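Local coordinates for putative glyoxalase superfamily protein (Ralstonia eutropha, PDB 3IUZ) that probably acts as an iron(II)-dependent dioxygenase of the 2-oxoadipate dioxygenase/decarboxylase family, forming 2-hydroxyglutarate, at residues D169-R174 and V201-R206. Numbering follows the deposited sequence. Where two conformers were deposited one is given.
Sequences DPLTPR and VPCFER
P170 and L171, in an Asx turn just before helix 173-185, pack against C203, in the short 3-10 turn after helix 190-200. The P170 ring does most of the touching. Its CG lies 3.7 Å from C203 SG and equally near C203 CA, so this corner of the ring rests on both the backbone and the thiol of the cysteine. P170 CB lies 4.0 Å from P202 O. The C203 side chain has SG anti to its carbonyl carbon (chi1 -60°), which carries the sulfur alongside the P170 ring. L171 reaches the same sulfur with one methyl, CD1, at 4.0 Å from SG. The thiol is therefore met by both apolar side chains, and no hydrogen bond joins the two segments.

In 169-174, D169 closes the Asx turn: its OD1 accepts from L171 N at 2.9 Å, with the donor above the carboxylate plane. R105 of helix 101-110 forms a salt bridge to this same oxygen, so two donors grip it and would probably favour the charged carboxylate. T172 is the N-cap of helix 173-185, and its OG1 accepts from A175 N. The contact joins the loop before helix 173-185 to the 3-10 turn after helix 190-200. Of the 26 residues between the two segments, 22 are helical, in helices 173-185 and 190-200.

In 201-206, F204 N bonds to V201 O at 3.1 Å, and F204 is the centre of an inverse gamma turn. I106 of helix 101-110 touches both L171 and C203, which are buried.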
loop_
_atom_site.group_PDB
_atom_site.type_symbol
_atom_site.label_atom_id
_atom_site.label_comp_id
_atom_site.label_asym_id
_atom_site.label_seq_id
_atom_site.Cartn_x
_atom_site.Cartn_y
_atom_site.Cartn_z
ATOM N N ASP A 169 12.385 -11.637 6.674
ATOM C CA ASP A 169 12.563 -10.942 5.396
ATOM C C ASP A 169 11.788 -11.662 4.312
ATOM O O ASP A 169 12.145 -12.787 3.882
ATOM C CB ASP A 169 14.044 -10.806 5.023
ATOM C CG ASP A 169 14.256 -9.952 3.755
ATOM O OD1 ASP A 169 13.258 -9.655 3.062
ATOM O OD2 ASP A 169 15.425 -9.560 3.477
ATOM N N PRO A 170 10.682 -11.053 3.853
ATOM C CA PRO A 170 9.874 -11.710 2.825
ATOM C C PRO A 170 10.425 -11.691 1.401
ATOM O O PRO A 170 9.912 -12.398 0.534
ATOM C CB PRO A 170 8.584 -10.878 2.865
ATOM C CG PRO A 170 9.140 -9.494 3.086
ATOM C CD PRO A 170 10.192 -9.686 4.114
ATOM N N LEU A 171 11.461 -10.910 1.147
ATOM C CA LEU A 171 11.984 -10.759 -0.227
ATOM C C LEU A 171 12.978 -11.884 -0.550
ATOM O O LEU A 171 14.152 -11.778 -0.270
ATOM C CB LEU A 171 12.653 -9.390 -0.352
ATOM C CG LEU A 171 12.960 -8.989 -1.815
ATOM C CD1 LEU A 171 11.712 -8.769 -2.609
ATOM C CD2 LEU A 171 13.845 -7.723 -1.851
ATOM N N THR A 172 12.491 -12.923 -1.193
ATOM C CA THR A 172 13.215 -14.154 -1.346
ATOM C C THR A 172 14.350 -13.995 -2.407
ATOM O O THR A 172 14.350 -13.031 -3.181
ATOM C CB THR A 172 12.286 -15.270 -1.799
ATOM O OG1 THR A 172 11.924 -15.083 -3.170
ATOM C CG2 THR A 172 11.034 -15.416 -0.882
ATOM N N PRO A 173 15.257 -14.978 -2.481
ATOM C CA PRO A 173 16.319 -14.892 -3.482
ATOM C C PRO A 173 15.812 -14.916 -4.908
ATOM O O PRO A 173 16.377 -14.267 -5.773
ATOM C CB PRO A 173 17.173 -16.121 -3.219
ATOM C CG PRO A 173 16.773 -16.655 -1.860
ATOM C CD PRO A 173 15.532 -15.990 -1.439
ATOM N N ARG A 174 14.775 -15.703 -5.149
ATOM C CA ARG A 174 14.170 -15.758 -6.457
ATOM C C ARG A 174 13.524 -14.402 -6.775
ATOM O O ARG A 174 13.579 -13.948 -7.928
ATOM C CB ARG A 174 13.142 -16.878 -6.490
ATOM C CG ARG A 174 12.430 -16.986 -7.810
ATOM C CD ARG A 174 13.331 -17.534 -8.922
ATOM N NE ARG A 174 12.559 -17.655 -10.153
ATOM C CZ ARG A 174 13.077 -17.734 -11.371
ATOM N NH1 ARG A 174 14.406 -17.748 -11.585
ATOM N NH2 ARG A 174 12.266 -17.771 -12.384
ATOM N N VAL A 201 4.000 -9.828 -3.613
ATOM C CA VAL A 201 2.778 -9.518 -2.880
ATOM C C VAL A 201 2.898 -9.826 -1.363
ATOM O O VAL A 201 2.474 -8.980 -0.537
ATOM C CB VAL A 201 1.548 -10.155 -3.542
ATOM C CG1 VAL A 201 0.349 -10.224 -2.550
ATOM C CG2 VAL A 201 1.200 -9.397 -4.863
ATOM N N PRO A 202 3.517 -10.950 -0.982
ATOM C CA PRO A 202 3.668 -11.236 0.452
ATOM C C PRO A 202 4.601 -10.315 1.234
ATOM O O PRO A 202 4.627 -10.407 2.466
ATOM C CB PRO A 202 4.162 -12.705 0.465
ATOM C CG PRO A 202 3.615 -13.278 -0.802
ATOM C CD PRO A 202 3.873 -12.129 -1.783
ATOM N N CYS A 203 5.332 -9.400 0.566
ATOM C CA CYS A 203 6.124 -8.404 1.280
ATOM C C CYS A 203 5.247 -7.326 1.906
ATOM O O CYS A 203 5.644 -6.651 2.882
ATOM C CB CYS A 203 7.130 -7.717 0.325
ATOM S SG CYS A 203 8.314 -8.854 -0.465
ATOM N N PHE A 204 4.060 -7.119 1.319
ATOM C CA PHE A 204 3.111 -6.112 1.780
ATOM C C PHE A 204 2.166 -6.715 2.800
ATOM O O PHE A 204 0.917 -6.736 2.618
ATOM C CB PHE A 204 2.375 -5.487 0.586
ATOM C CG PHE A 204 3.299 -4.867 -0.404
ATOM C CD1 PHE A 204 3.899 -5.645 -1.384
ATOM C CD2 PHE A 204 3.612 -3.519 -0.338
ATOM C CE1 PHE A 204 4.779 -5.111 -2.271
ATOM C CE2 PHE A 204 4.486 -2.963 -1.257
ATOM C CZ PHE A 204 5.060 -3.734 -2.209
ATOM N N GLU A 205 2.790 -7.121 3.904
ATOM C CA GLU A 205 2.121 -7.846 4.979
ATOM C C GLU A 205 2.931 -7.714 6.287
ATOM O O GLU A 205 4.008 -7.119 6.314
ATOM C CB GLU A 205 1.990 -9.323 4.604
ATOM C CG GLU A 205 1.158 -9.632 3.369
ATOM C CD GLU A 205 -0.285 -9.153 3.451
ATOM O OE1 GLU A 205 -0.780 -8.819 4.555
ATOM O OE2 GLU A 205 -0.936 -9.137 2.381
ATOM N N ARG A 206 2.404 -8.271 7.368
ATOM C CA ARG A 206 3.071 -8.262 8.674
ATOM C C ARG A 206 4.167 -9.321 8.650
ATOM O O ARG A 206 3.874 -10.472 8.481
ATOM C CB ARG A 206 2.058 -8.575 9.784
ATOM C CG ARG A 206 2.499 -8.268 11.227
ATOM C CD ARG A 206 1.681 -9.061 12.259
ATOM N NE ARG A 206 2.098 -10.453 12.267
ATOM C CZ ARG A 206 1.371 -11.473 12.716
ATOM N NH1 ARG A 206 0.174 -11.257 13.254
ATOM N NH2 ARG A 206 1.853 -12.715 12.631
#